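Benzoylformate Decarboxylase (Polynucleobacter necessarius, PDB 4K9Q) probably catalyses the decarboxylation of benzoylformate, as a magnesium- and thiamine diphosphate-dependent enzyme of the TPP family. Local coordinates at residues E6-F9 and D10-K14; K33-P36 and S37-Y41; S157-L160 and D161-E164; I439-G442 and V443-T447. One frame throughout, in Å; residues are numbered along the deposited sequence.

Interaction 1 of 4, residues E6-F9 and D10-K14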
loop_
_atom_site.group_PDB
_atom_site.type_symbol
_atom_site.label_atom_id
_atom_site.label_comp_id
_atom_site.label_asym_id
_atom_site.label_seq_id
_atom_site.Cartn_x
_atom_site.Cartn_y
_atom_site.Cartn_z
ATOM N N GLU A 6 7.963 -10.796 -29.811
ATOM C CA GLU A 6 8.941 -11.761 -30.305
ATOM C C GLU A 6 10.128 -11.894 -29.343
ATOM O O GLU A 6 10.569 -12.999 -29.037
ATOM C CB GLU A 6 9.425 -11.413 -31.719
ATOM C CG GLU A 6 10.248 -12.537 -32.329
ATOM C CD GLU A 6 10.614 -12.304 -33.782
ATOM O OE1 GLU A 6 10.127 -11.323 -34.381
ATOM O OE2 GLU A 6 11.399 -13.110 -34.323
ATOM N N ILE A 7 10.629 -10.763 -28.858
ATOM C CA ILE A 7 11.752 -10.761 -27.923
ATOM C C ILE A 7 11.400 -11.440 -26.597
ATOM O O ILE A 7 12.203 -12.174 -26.025
ATOM C CB ILE A 7 12.238 -9.331 -27.682
ATOM C CG1 ILE A 7 12.738 -8.746 -29.009
ATOM C CG2 ILE A 7 13.314 -9.289 -26.592
ATOM C CD1 ILE A 7 12.941 -7.246 -28.981
ATOM N N THR A 8 10.186 -11.189 -26.116
ATOM C CA THR A 8 9.743 -11.759 -24.848
ATOM C C THR A 8 9.594 -13.277 -24.941
ATOM O O THR A 8 10.041 -14.013 -24.054
ATOM C CB THR A 8 8.415 -11.116 -24.398
ATOM O OG1 THR A 8 8.605 -9.704 -24.222
ATOM C CG2 THR A 8 7.935 -11.733 -23.087
ATOM N N PHE A 9 8.962 -13.760 -26.008
ATOM C CA PHE A 9 8.813 -15.197 -26.158
ATOM C C PHE A 9 10.178 -15.870 -26.326
ATOM O O PHE A 9 10.406 -16.962 -25.788
ATOM C CB PHE A 9 7.837 -15.548 -27.288
ATOM C CG PHE A 9 6.402 -15.558 -26.848
ATOM C CD1 PHE A 9 5.826 -16.718 -26.353
ATOM C CD2 PHE A 9 5.633 -14.407 -26.906
ATOM C CE1 PHE A 9 4.500 -16.727 -25.930
ATOM C CE2 PHE A 9 4.312 -14.410 -26.485
ATOM C CZ PHE A 9 3.748 -15.572 -25.997
ATOM N N ASP A 10 11.099 -15.202 -27.019
ATOM C CA ASP A 10 12.461 -15.728 -27.136
ATOM C C ASP A 10 13.170 -15.821 -25.776
ATOM O O ASP A 10 13.876 -16.792 -25.497
ATOM C CB ASP A 10 13.292 -14.917 -28.125
ATOM C CG ASP A 10 13.153 -15.417 -29.560
ATOM O OD1 ASP A 10 12.646 -16.545 -29.774
ATOM O OD2 ASP A 10 13.573 -14.679 -30.473
ATOM N N LEU A 11 12.976 -14.815 -24.925
ATOM C CA LEU A 11 13.488 -14.884 -23.557
ATOM C C LEU A 11 12.895 -16.075 -22.807
ATOM O O LEU A 11 13.605 -16.826 -22.139
ATOM C CB LEU A 11 13.203 -13.579 -22.799
ATOM C CG LEU A 11 13.522 -13.606 -21.302
ATOM C CD1 LEU A 11 15.026 -13.721 -21.078
ATOM C CD2 LEU A 11 12.984 -12.362 -20.624
ATOM N N LEU A 12 11.584 -16.249 -22.922
ATOM C CA LEU A 12 10.911 -17.320 -22.210
ATOM C C LEU A 12 11.435 -18.677 -22.670
ATOM O O LEU A 12 11.590 -19.589 -21.868
ATOM C CB LEU A 12 9.392 -17.196 -22.371
ATOM C CG LEU A 12 8.794 -15.987 -21.642
ATOM C CD1 LEU A 12 7.315 -15.843 -21.969
ATOM C CD2 LEU A 12 9.018 -16.086 -20.127
ATOM N N ARG A 13 11.743 -18.801 -23.962
ATOM C CA ARG A 13 12.376 -20.021 -24.462
ATOM C C ARG A 13 13.720 -20.256 -23.788
ATOM O O ARG A 13 14.015 -21.368 -23.349
ATOM C CB ARG A 13 12.593 -19.938 -25.973
ATOM C CG ARG A 13 11.335 -20.141 -26.763
ATOM C CD ARG A 13 11.621 -20.104 -28.263
ATOM N NE ARG A 13 10.364 -20.200 -28.982
ATOM C CZ ARG A 13 9.693 -19.159 -29.447
ATOM N NH1 ARG A 13 10.175 -17.931 -29.298
ATOM N NH2 ARG A 13 8.540 -19.352 -30.063
ATOM N N LYS A 14 14.532 -19.206 -23.714
ATOM C CA LYS A 14 15.841 -19.288 -23.087
ATOM C C LYS A 14 15.733 -19.683 -21.612
ATOM O O LYS A 14 16.525 -20.491 -21.119
ATOM C CB LYS A 14 16.574 -17.952 -23.247
ATOM C CG LYS A 14 17.938 -17.890 -22.587
ATOM C CD LYS A 14 18.894 -18.894 -23.190
ATOM C CE LYS A 14 20.318 -18.634 -22.710
ATOM N NZ LYS A 14 21.284 -19.571 -23.356
HETATM O O HOH W 1 9.482 -15.303 -30.469
#
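Successive turns of the N-terminal helix 4-15 meet here, with Arg13 folded back over the turn that holds Phe9 and Asp10. The backbone bonds run from i to i+4: Asp10 N to Glu6 O, Leu11 N to Ile7 O, Leu12 N to Thr8 O and Arg13 N to Phe9 O, the last 2.9 Å long. Arg13 CG lies anti to the carbonyl carbon (chi1 -76°) and the chain runs extended from CG to NE, which carries the guanidinium back along the helix. There NH1 sits 3.9 Å from Phe9 CB and forms a salt bridge with Asp10 OD1 at 2.9 Å, although the bend at the hydrogen (120°) makes the hydrogen bond itself weak. Water 1 lies in the guanidinium plane at its edge, accepting from Arg13 NH1 at 3.0 Å and donating to Glu6 O at 2.9 Å; this carbonyl thus serves both the helix bond from Asp10 N and the water. In the N-terminal TPP-binding domain this helix packs beside a parallel sheet, and the NE of Arg13 makes a salt bridge with Asp38 in the turn before strand 40-43. Loss of the guanidinium, as with an alanine here, is likely to deprive Asp38 and Asp10 of this positive partner and water 1 of one of its two holds. On the buried face, Thr8 CG2 lies 4.3 Å from Leu12 CD1, and the ring of Phe9 meets that of Phe39 edge-to-face. Thr8 OG1 is hydrogen-bonded to the carbonyl of Val4, one turn back.

Interaction 2 of 4, residues K33-P36 and S37-Y41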
loop_
_atom_site.group_PDB
_atom_site.type_symbol
_atom_site.label_atom_id
_atom_site.label_comp_id
_atom_site.label_asym_id
_atom_site.label_seq_id
_atom_site.Cartn_x
_atom_site.Cartn_y
_atom_site.Cartn_z
ATOM N N LYS A 33 -1.742 -13.445 -29.483
ATOM C CA LYS A 33 -1.779 -13.501 -30.939
ATOM C C LYS A 33 -0.701 -14.435 -31.492
ATOM O O LYS A 33 0.456 -14.367 -31.075
ATOM C CB LYS A 33 -1.599 -12.085 -31.498
ATOM C CG LYS A 33 -1.366 -12.013 -32.998
ATOM C CD LYS A 33 -1.267 -10.555 -33.433
ATOM C CE LYS A 33 -0.902 -10.425 -34.896
ATOM N NZ LYS A 33 0.473 -10.923 -35.159
ATOM N N ASP A 34 -1.088 -15.297 -32.432
ATOM C CA ASP A 34 -0.171 -16.259 -33.041
ATOM C C ASP A 34 0.615 -17.038 -31.986
ATOM O O ASP A 34 1.821 -17.237 -32.113
ATOM C CB ASP A 34 0.793 -15.549 -33.992
ATOM C CG ASP A 34 0.094 -14.970 -35.211
ATOM O OD1 ASP A 34 -0.855 -15.608 -35.709
ATOM O OD2 ASP A 34 0.496 -13.876 -35.665
ATOM N N PHE A 35 -0.075 -17.472 -30.939
ATOM C CA PHE A 35 0.569 -18.214 -29.867
ATOM C C PHE A 35 1.427 -19.327 -30.470
ATOM O O PHE A 35 0.952 -20.098 -31.304
ATOM C CB PHE A 35 -0.479 -18.787 -28.915
ATOM C CG PHE A 35 0.091 -19.220 -27.597
ATOM C CD1 PHE A 35 0.385 -20.552 -27.357
ATOM C CD2 PHE A 35 0.357 -18.288 -26.609
ATOM C CE1 PHE A 35 0.920 -20.949 -26.142
ATOM C CE2 PHE A 35 0.897 -18.675 -25.398
ATOM C CZ PHE A 35 1.178 -20.008 -25.167
ATOM N N PRO A 36 2.713 -19.386 -30.089
ATOM C CA PRO A 36 3.604 -20.300 -30.814
ATOM C C PRO A 36 3.416 -21.756 -30.432
ATOM O O PRO A 36 3.043 -22.079 -29.300
ATOM C CB PRO A 36 5.005 -19.813 -30.431
ATOM C CG PRO A 36 4.831 -19.092 -29.146
ATOM C CD PRO A 36 3.443 -18.505 -29.163
ATOM N N SER A 37 3.683 -22.631 -31.395
ATOM C CA SER A 37 3.431 -24.056 -31.255
ATOM C C SER A 37 4.365 -24.745 -30.276
ATOM O O SER A 37 4.071 -25.851 -29.805
ATOM C CB SER A 37 3.536 -24.731 -32.628
ATOM O OG SER A 37 4.731 -24.330 -33.273
ATOM N N ASP A 38 5.493 -24.113 -29.964
ATOM C CA ASP A 38 6.406 -24.713 -28.999
ATOM C C ASP A 38 6.107 -24.288 -27.560
ATOM O O ASP A 38 6.809 -24.685 -26.638
ATOM C CB ASP A 38 7.875 -24.477 -29.371
ATOM C CG ASP A 38 8.256 -23.006 -29.421
ATOM O OD1 ASP A 38 7.399 -22.146 -29.712
ATOM O OD2 ASP A 38 9.444 -22.716 -29.186
ATOM N N PHE A 39 5.066 -23.479 -27.383
ATOM C CA PHE A 39 4.557 -23.178 -26.045
ATOM C C PHE A 39 3.242 -23.929 -25.889
ATOM O O PHE A 39 2.638 -24.341 -26.881
ATOM C CB PHE A 39 4.311 -21.681 -25.881
ATOM C CG PHE A 39 5.557 -20.881 -25.622
ATOM C CD1 PHE A 39 6.592 -20.862 -26.546
ATOM C CD2 PHE A 39 5.686 -20.132 -24.458
ATOM C CE1 PHE A 39 7.732 -20.134 -26.302
ATOM C CE2 PHE A 39 6.815 -19.399 -24.213
ATOM C CZ PHE A 39 7.846 -19.397 -25.136
ATOM N N ASN A 40 2.808 -24.114 -24.649
ATOM C CA ASN A 40 1.511 -24.729 -24.371
ATOM C C ASN A 40 0.625 -23.735 -23.641
ATOM O O ASN A 40 1.045 -23.159 -22.643
ATOM C CB ASN A 40 1.678 -25.974 -23.507
ATOM C CG ASN A 40 2.118 -27.189 -24.304
ATOM O OD1 ASN A 40 1.801 -27.322 -25.487
ATOM N ND2 ASN A 40 2.839 -28.093 -23.653
ATOM N N TYR A 41 -0.582 -23.519 -24.151
ATOM C CA TYR A 41 -1.578 -22.711 -23.453
ATOM C C TYR A 41 -2.617 -23.651 -22.878
ATOM O O TYR A 41 -3.167 -24.501 -23.594
ATOM C CB TYR A 41 -2.250 -21.727 -24.406
ATOM C CG TYR A 41 -3.221 -20.784 -23.727
ATOM C CD1 TYR A 41 -4.548 -21.145 -23.528
ATOM C CD2 TYR A 41 -2.808 -19.534 -23.277
ATOM C CE1 TYR A 41 -5.433 -20.292 -22.908
ATOM C CE2 TYR A 41 -3.693 -18.666 -22.658
ATOM C CZ TYR A 41 -5.007 -19.052 -22.479
ATOM O OH TYR A 41 -5.899 -18.203 -21.863
#
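Phe35 and Tyr41 cross at about a right angle where the chain makes a type I beta turn, Pro36 to Phe39, before entering strand 40-43 of the N-terminal domain's parallel sheet. Their rings form a T-shaped pair: the edge of Tyr41 is directed at the face of Phe35, with centroids 5.8 Å apart and planes at 81°. Tyr41 CB lies over that ring too, a CH-pi contact 4.1 Å from the Phe35 centroid. With its CG anti to the backbone N (chi1 -164°), Phe35 swings its ring across to the far end of the turn, where CE1 comes within 3.5 Å of Phe39 CB. Val20 on the adjacent strand also packs against Phe35 and Tyr41, and Pro475 of the second subunit touches both, placing the aromatic pair at the subunit interface.

The ring of Phe39 meets Pro36 obliquely, with CD1 3.6 Å from Pro36 CG. Asp38, whose outside partner is Arg13, brings OD1 up to Pro36 CB. The turn is closed by Phe39 N, which bonds to Pro36 O at 3.1 Å from well above the carbonyl plane, 55° out of it.

Interaction 3 of 4, residues S157-L160 and D161-E164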
loop_
_atom_site.group_PDB
_atom_site.type_symbol
_atom_site.label_atom_id
_atom_site.label_comp_id
_atom_site.label_asym_id
_atom_site.label_seq_id
_atom_site.Cartn_x
_atom_site.Cartn_y
_atom_site.Cartn_z
ATOM N N SER A 157 1.804 -6.289 -14.721
ATOM C CA SER A 157 0.668 -5.694 -15.399
ATOM C C SER A 157 1.170 -5.166 -16.736
ATOM O O SER A 157 2.073 -4.326 -16.774
ATOM C CB SER A 157 0.116 -4.549 -14.546
ATOM O OG SER A 157 -0.905 -3.850 -15.228
ATOM N N LEU A 158 0.577 -5.642 -17.828
ATOM C CA LEU A 158 1.135 -5.452 -19.165
ATOM C C LEU A 158 0.144 -4.784 -20.131
ATOM O O LEU A 158 -0.757 -5.429 -20.656
ATOM C CB LEU A 158 1.613 -6.812 -19.702
ATOM C CG LEU A 158 2.676 -7.459 -18.787
ATOM C CD1 LEU A 158 2.804 -8.930 -19.016
ATOM C CD2 LEU A 158 4.023 -6.768 -18.933
ATOM N N PRO A 159 0.299 -3.475 -20.354
ATOM C CA PRO A 159 -0.599 -2.764 -21.280
ATOM C C PRO A 159 -0.654 -3.415 -22.671
ATOM O O PRO A 159 0.381 -3.757 -23.229
ATOM C CB PRO A 159 0.020 -1.366 -21.353
ATOM C CG PRO A 159 0.661 -1.189 -20.004
ATOM C CD PRO A 159 1.213 -2.553 -19.649
ATOM N N LEU A 160 -1.851 -3.547 -23.231
ATOM C CA LEU A 160 -2.059 -4.400 -24.406
ATOM C C LEU A 160 -1.337 -3.905 -25.651
ATOM O O LEU A 160 -1.028 -4.687 -26.551
ATOM C CB LEU A 160 -3.558 -4.549 -24.695
ATOM C CG LEU A 160 -4.273 -3.283 -25.172
ATOM C CD1 LEU A 160 -4.292 -3.256 -26.696
ATOM C CD2 LEU A 160 -5.689 -3.248 -24.619
ATOM N N ASP A 161 -1.085 -2.606 -25.695
ATOM C CA ASP A 161 -0.463 -1.991 -26.865
ATOM C C ASP A 161 1.052 -2.172 -26.929
ATOM O O ASP A 161 1.663 -1.858 -27.952
ATOM C CB ASP A 161 -0.836 -0.500 -26.972
ATOM C CG ASP A 161 -0.463 0.314 -25.725
ATOM O OD1 ASP A 161 -0.601 -0.182 -24.582
ATOM O OD2 ASP A 161 -0.050 1.486 -25.897
ATOM N N ASP A 162 1.663 -2.677 -25.856
ATOM C CA ASP A 162 3.120 -2.801 -25.829
ATOM C C ASP A 162 3.629 -3.871 -26.800
ATOM O O ASP A 162 4.713 -3.730 -27.377
ATOM C CB ASP A 162 3.623 -3.159 -24.426
ATOM C CG ASP A 162 3.521 -2.004 -23.430
ATOM O OD1 ASP A 162 3.120 -0.881 -23.804
ATOM O OD2 ASP A 162 3.864 -2.242 -22.256
ATOM N N TRP A 163 2.850 -4.938 -26.965
ATOM C CA TRP A 163 3.332 -6.159 -27.597
ATOM C C TRP A 163 3.778 -6.008 -29.042
ATOM O O TRP A 163 4.718 -6.677 -29.467
ATOM C CB TRP A 163 2.286 -7.277 -27.473
ATOM C CG TRP A 163 2.042 -7.631 -26.049
ATOM C CD1 TRP A 163 0.929 -7.350 -25.303
ATOM C CD2 TRP A 163 2.954 -8.303 -25.174
ATOM N NE1 TRP A 163 1.094 -7.819 -24.019
ATOM C CE2 TRP A 163 2.327 -8.408 -23.915
ATOM C CE3 TRP A 163 4.243 -8.827 -25.332
ATOM C CZ2 TRP A 163 2.945 -9.018 -22.825
ATOM C CZ3 TRP A 163 4.846 -9.439 -24.253
ATOM C CH2 TRP A 163 4.198 -9.527 -23.014
ATOM N N GLU A 164 3.102 -5.137 -29.786
ATOM C CA GLU A 164 3.385 -4.948 -31.210
ATOM C C GLU A 164 4.462 -3.899 -31.472
ATOM O O GLU A 164 4.822 -3.652 -32.626
ATOM C CB GLU A 164 2.114 -4.523 -31.945
ATOM C CG GLU A 164 1.596 -3.156 -31.507
ATOM C CD GLU A 164 0.361 -2.713 -32.273
ATOM O OE1 GLU A 164 -0.179 -1.636 -31.944
ATOM O OE2 GLU A 164 -0.072 -3.431 -33.200
HETATM O O HOH W 2 -1.076 -7.713 -22.131
HETATM O O HOH W 3 2.878 -4.760 -21.723
HETATM O O HOH W 4 0.279 -4.753 -29.074
#
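Leu158 CD1 touches the indole of Trp163 at its edge, 3.8 Å from CZ2 and near the ring plane. Water 2 also lies in that plane: it accepts from Trp163 NE1 at 2.9 Å and donates to Leu158 O, so the indole N-H is tied back to the end of the strand. Further round the same ring, Leu160 O lies at the edge by CD1. The chain coils into a short helical turn, in which Asp162 N bonds to Pro159 O at 3.1 Å; the N-H points almost straight at the oxygen (167°), yet the donor stands 44° out of the carbonyl plane. Water 3 joins Pro159 O to Asp162 OD2, giving this carbonyl a second donor.

Both aspartates lie against the proline. Asp161, its CG set between the backbone N and the carbonyl carbon (chi1 57°), brings OD1 to 3.5 Å from Pro159 CB, while Asp162 OD2 lies 3.7 Å from Pro159 CD. Both carboxylates are positioned by Arg101: its backbone N bonds to Asp161 OD1, and its guanidinium forms a salt bridge with Asp162 OD2. Here strand 154-159 of the N-terminal domain's six-stranded parallel alpha/beta sheet passes at its C-terminal end into a short stretch of helical backbone, whose tryptophan is packed between helix 4-15 and Val135 and Phe139 of helix 135-147.

Interaction 4 of 4, residues I439-G442 and V443-T447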
loop_
_atom_site.group_PDB
_atom_site.type_symbol
_atom_site.label_atom_id
_atom_site.label_comp_id
_atom_site.label_asym_id
_atom_site.label_seq_id
_atom_site.Cartn_x
_atom_site.Cartn_y
_atom_site.Cartn_z
ATOM N N ILE A 439 -12.346 -29.032 -13.123
ATOM C CA ILE A 439 -12.581 -30.333 -13.754
ATOM C C ILE A 439 -12.515 -30.234 -15.278
ATOM O O ILE A 439 -11.964 -31.112 -15.954
ATOM C CB ILE A 439 -13.950 -30.913 -13.338
ATOM C CG1 ILE A 439 -13.986 -31.136 -11.822
ATOM C CG2 ILE A 439 -14.226 -32.223 -14.066
ATOM C CD1 ILE A 439 -15.360 -31.541 -11.310
ATOM N N TYR A 440 -13.064 -29.150 -15.818
ATOM C CA TYR A 440 -13.082 -28.939 -17.256
ATOM C C TYR A 440 -11.684 -29.023 -17.854
ATOM O O TYR A 440 -11.481 -29.629 -18.901
ATOM C CB TYR A 440 -13.705 -27.584 -17.577
ATOM C CG TYR A 440 -13.866 -27.323 -19.060
ATOM C CD1 TYR A 440 -14.795 -28.041 -19.816
ATOM C CD2 TYR A 440 -13.100 -26.359 -19.703
ATOM C CE1 TYR A 440 -14.948 -27.802 -21.176
ATOM C CE2 TYR A 440 -13.249 -26.109 -21.058
ATOM C CZ TYR A 440 -14.169 -26.833 -21.788
ATOM O OH TYR A 440 -14.292 -26.560 -23.135
ATOM N N THR A 441 -10.714 -28.405 -17.192
ATOM C CA THR A 441 -9.351 -28.404 -17.713
ATOM C C THR A 441 -8.782 -29.818 -17.689
ATOM O O THR A 441 -8.112 -30.237 -18.631
ATOM C CB THR A 441 -8.449 -27.448 -16.912
ATOM O OG1 THR A 441 -8.984 -26.122 -17.009
ATOM C CG2 THR A 441 -7.033 -27.452 -17.486
ATOM N N GLY A 442 -9.054 -30.547 -16.615
ATOM C CA GLY A 442 -8.662 -31.946 -16.530
ATOM C C GLY A 442 -9.203 -32.739 -17.715
ATOM O O GLY A 442 -8.482 -33.484 -18.362
ATOM N N VAL A 443 -10.489 -32.588 -17.990
ATOM C CA VAL A 443 -11.116 -33.319 -19.088
ATOM C C VAL A 443 -10.531 -32.908 -20.446
ATOM O O VAL A 443 -10.150 -33.760 -21.256
ATOM C CB VAL A 443 -12.642 -33.145 -19.070
ATOM C CG1 VAL A 443 -13.260 -33.812 -20.276
ATOM C CG2 VAL A 443 -13.210 -33.759 -17.788
ATOM N N GLN A 444 -10.445 -31.604 -20.683
ATOM C CA GLN A 444 -9.987 -31.098 -21.971
ATOM C C GLN A 444 -8.526 -31.438 -22.251
ATOM O O GLN A 444 -8.154 -31.682 -23.402
ATOM C CB GLN A 444 -10.219 -29.584 -22.076
ATOM C CG GLN A 444 -11.680 -29.198 -22.166
ATOM C CD GLN A 444 -12.335 -29.732 -23.418
ATOM O OE1 GLN A 444 -11.770 -29.655 -24.510
ATOM N NE2 GLN A 444 -13.523 -30.291 -23.267
ATOM N N GLN A 445 -7.703 -31.458 -21.201
ATOM C CA GLN A 445 -6.289 -31.799 -21.338
ATOM C C GLN A 445 -6.048 -33.309 -21.251
ATOM O O GLN A 445 -4.926 -33.775 -21.448
ATOM C CB GLN A 445 -5.444 -31.076 -20.280
ATOM C CG GLN A 445 -5.504 -29.555 -20.356
ATOM C CD GLN A 445 -4.883 -28.996 -21.633
ATOM O OE1 GLN A 445 -3.843 -29.467 -22.095
ATOM N NE2 GLN A 445 -5.527 -27.988 -22.208
ATOM N N LYS A 446 -7.108 -34.057 -20.957
ATOM C CA LYS A 446 -7.037 -35.511 -20.776
ATOM C C LYS A 446 -6.039 -35.925 -19.692
ATOM O O LYS A 446 -5.349 -36.935 -19.821
ATOM C CB LYS A 446 -6.734 -36.206 -22.112
ATOM C CG LYS A 446 -7.777 -35.914 -23.179
ATOM C CD LYS A 446 -7.459 -36.611 -24.492
ATOM C CE LYS A 446 -8.576 -36.384 -25.493
ATOM N NZ LYS A 446 -8.829 -34.929 -25.716
ATOM N N THR A 447 -5.985 -35.155 -18.611
ATOM C CA THR A 447 -5.144 -35.519 -17.469
ATOM C C THR A 447 -5.721 -36.714 -16.720
ATOM O O THR A 447 -6.951 -36.865 -16.598
ATOM C CB THR A 447 -4.967 -34.343 -16.463
ATOM O OG1 THR A 447 -6.255 -33.874 -16.043
ATOM C CG2 THR A 447 -4.203 -33.192 -17.108
#
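Val443 N, Gln444 N and Gln445 N bond to Ile439 O, Tyr440 O and Thr441 O in the i to i+4 pattern of helix 438-445, each 2.9 Å long. On one flank Gln444 bends at chi2 (-63°) to lay its side chain over a face of the Tyr440 ring. Its CG makes a CH-pi contact 3.6 Å from the ring centroid and 17° off the normal, and its amide plane is turned 28° from the ring, with NE2 3.5 Å from Tyr440 CE1. The phenol OH is hydrogen-bonded to the carbonyl of Pro480 of the second subunit, and Leu482 of that subunit packs against Tyr440. With a leucine in place of the tyrosine, the CG of Gln444 would probably lose the flat face it lies on, and the carbonyl of Pro480 in the second subunit this hydroxyl partner. Along the next flank Thr441 and Gln445 run side by side, pointing the same way, with Thr441 CG2 3.9 Å from Gln445 CG; Thr441 OG1 bonds to the carbonyl of Leu43. Ile439 CG2 meets Val443 CG2 more loosely, at 4.2 Å.

Past Gln445 the helix stops. Thr447 turns back, its N bonding to Gly442 O at 3.0 Å in the carbonyl plane. Thr447 OG1 comes to 3.1 Å from Gly442 CA, where a side chain on residue 442 would be cramped. Lys446, with positive phi, makes the reversal: this is a Schellman motif, ending the helix that leads into strand 449-455 of the C-terminal TPP-binding domain.

In the fold
Interactions 1, 2 and 3 gather in the N-terminal domain. Interaction 1 joins interaction 2 through a salt bridge, Arg13 NE to Asp38 OD2 at 2.7 Å, and through Phe9 CD1 against Phe39 CZ at 3.6 Å; it meets interaction 3 where Thr8 OG1 packs 3.8 Å from Trp163 CZ3. Interactions 2 and 3 reach the same parallel sheet without touching, their nearest atoms about 7 Å apart. Interaction 4 belongs to the C-terminal domain, with its nearest atoms about 4 Å from those of interaction 2, and both contact the second subunit. The side chains of Tyr41, Tyr440 and Leu160 lie about 9, 11 and 12 Å respectively from a bound thiamine diphosphate.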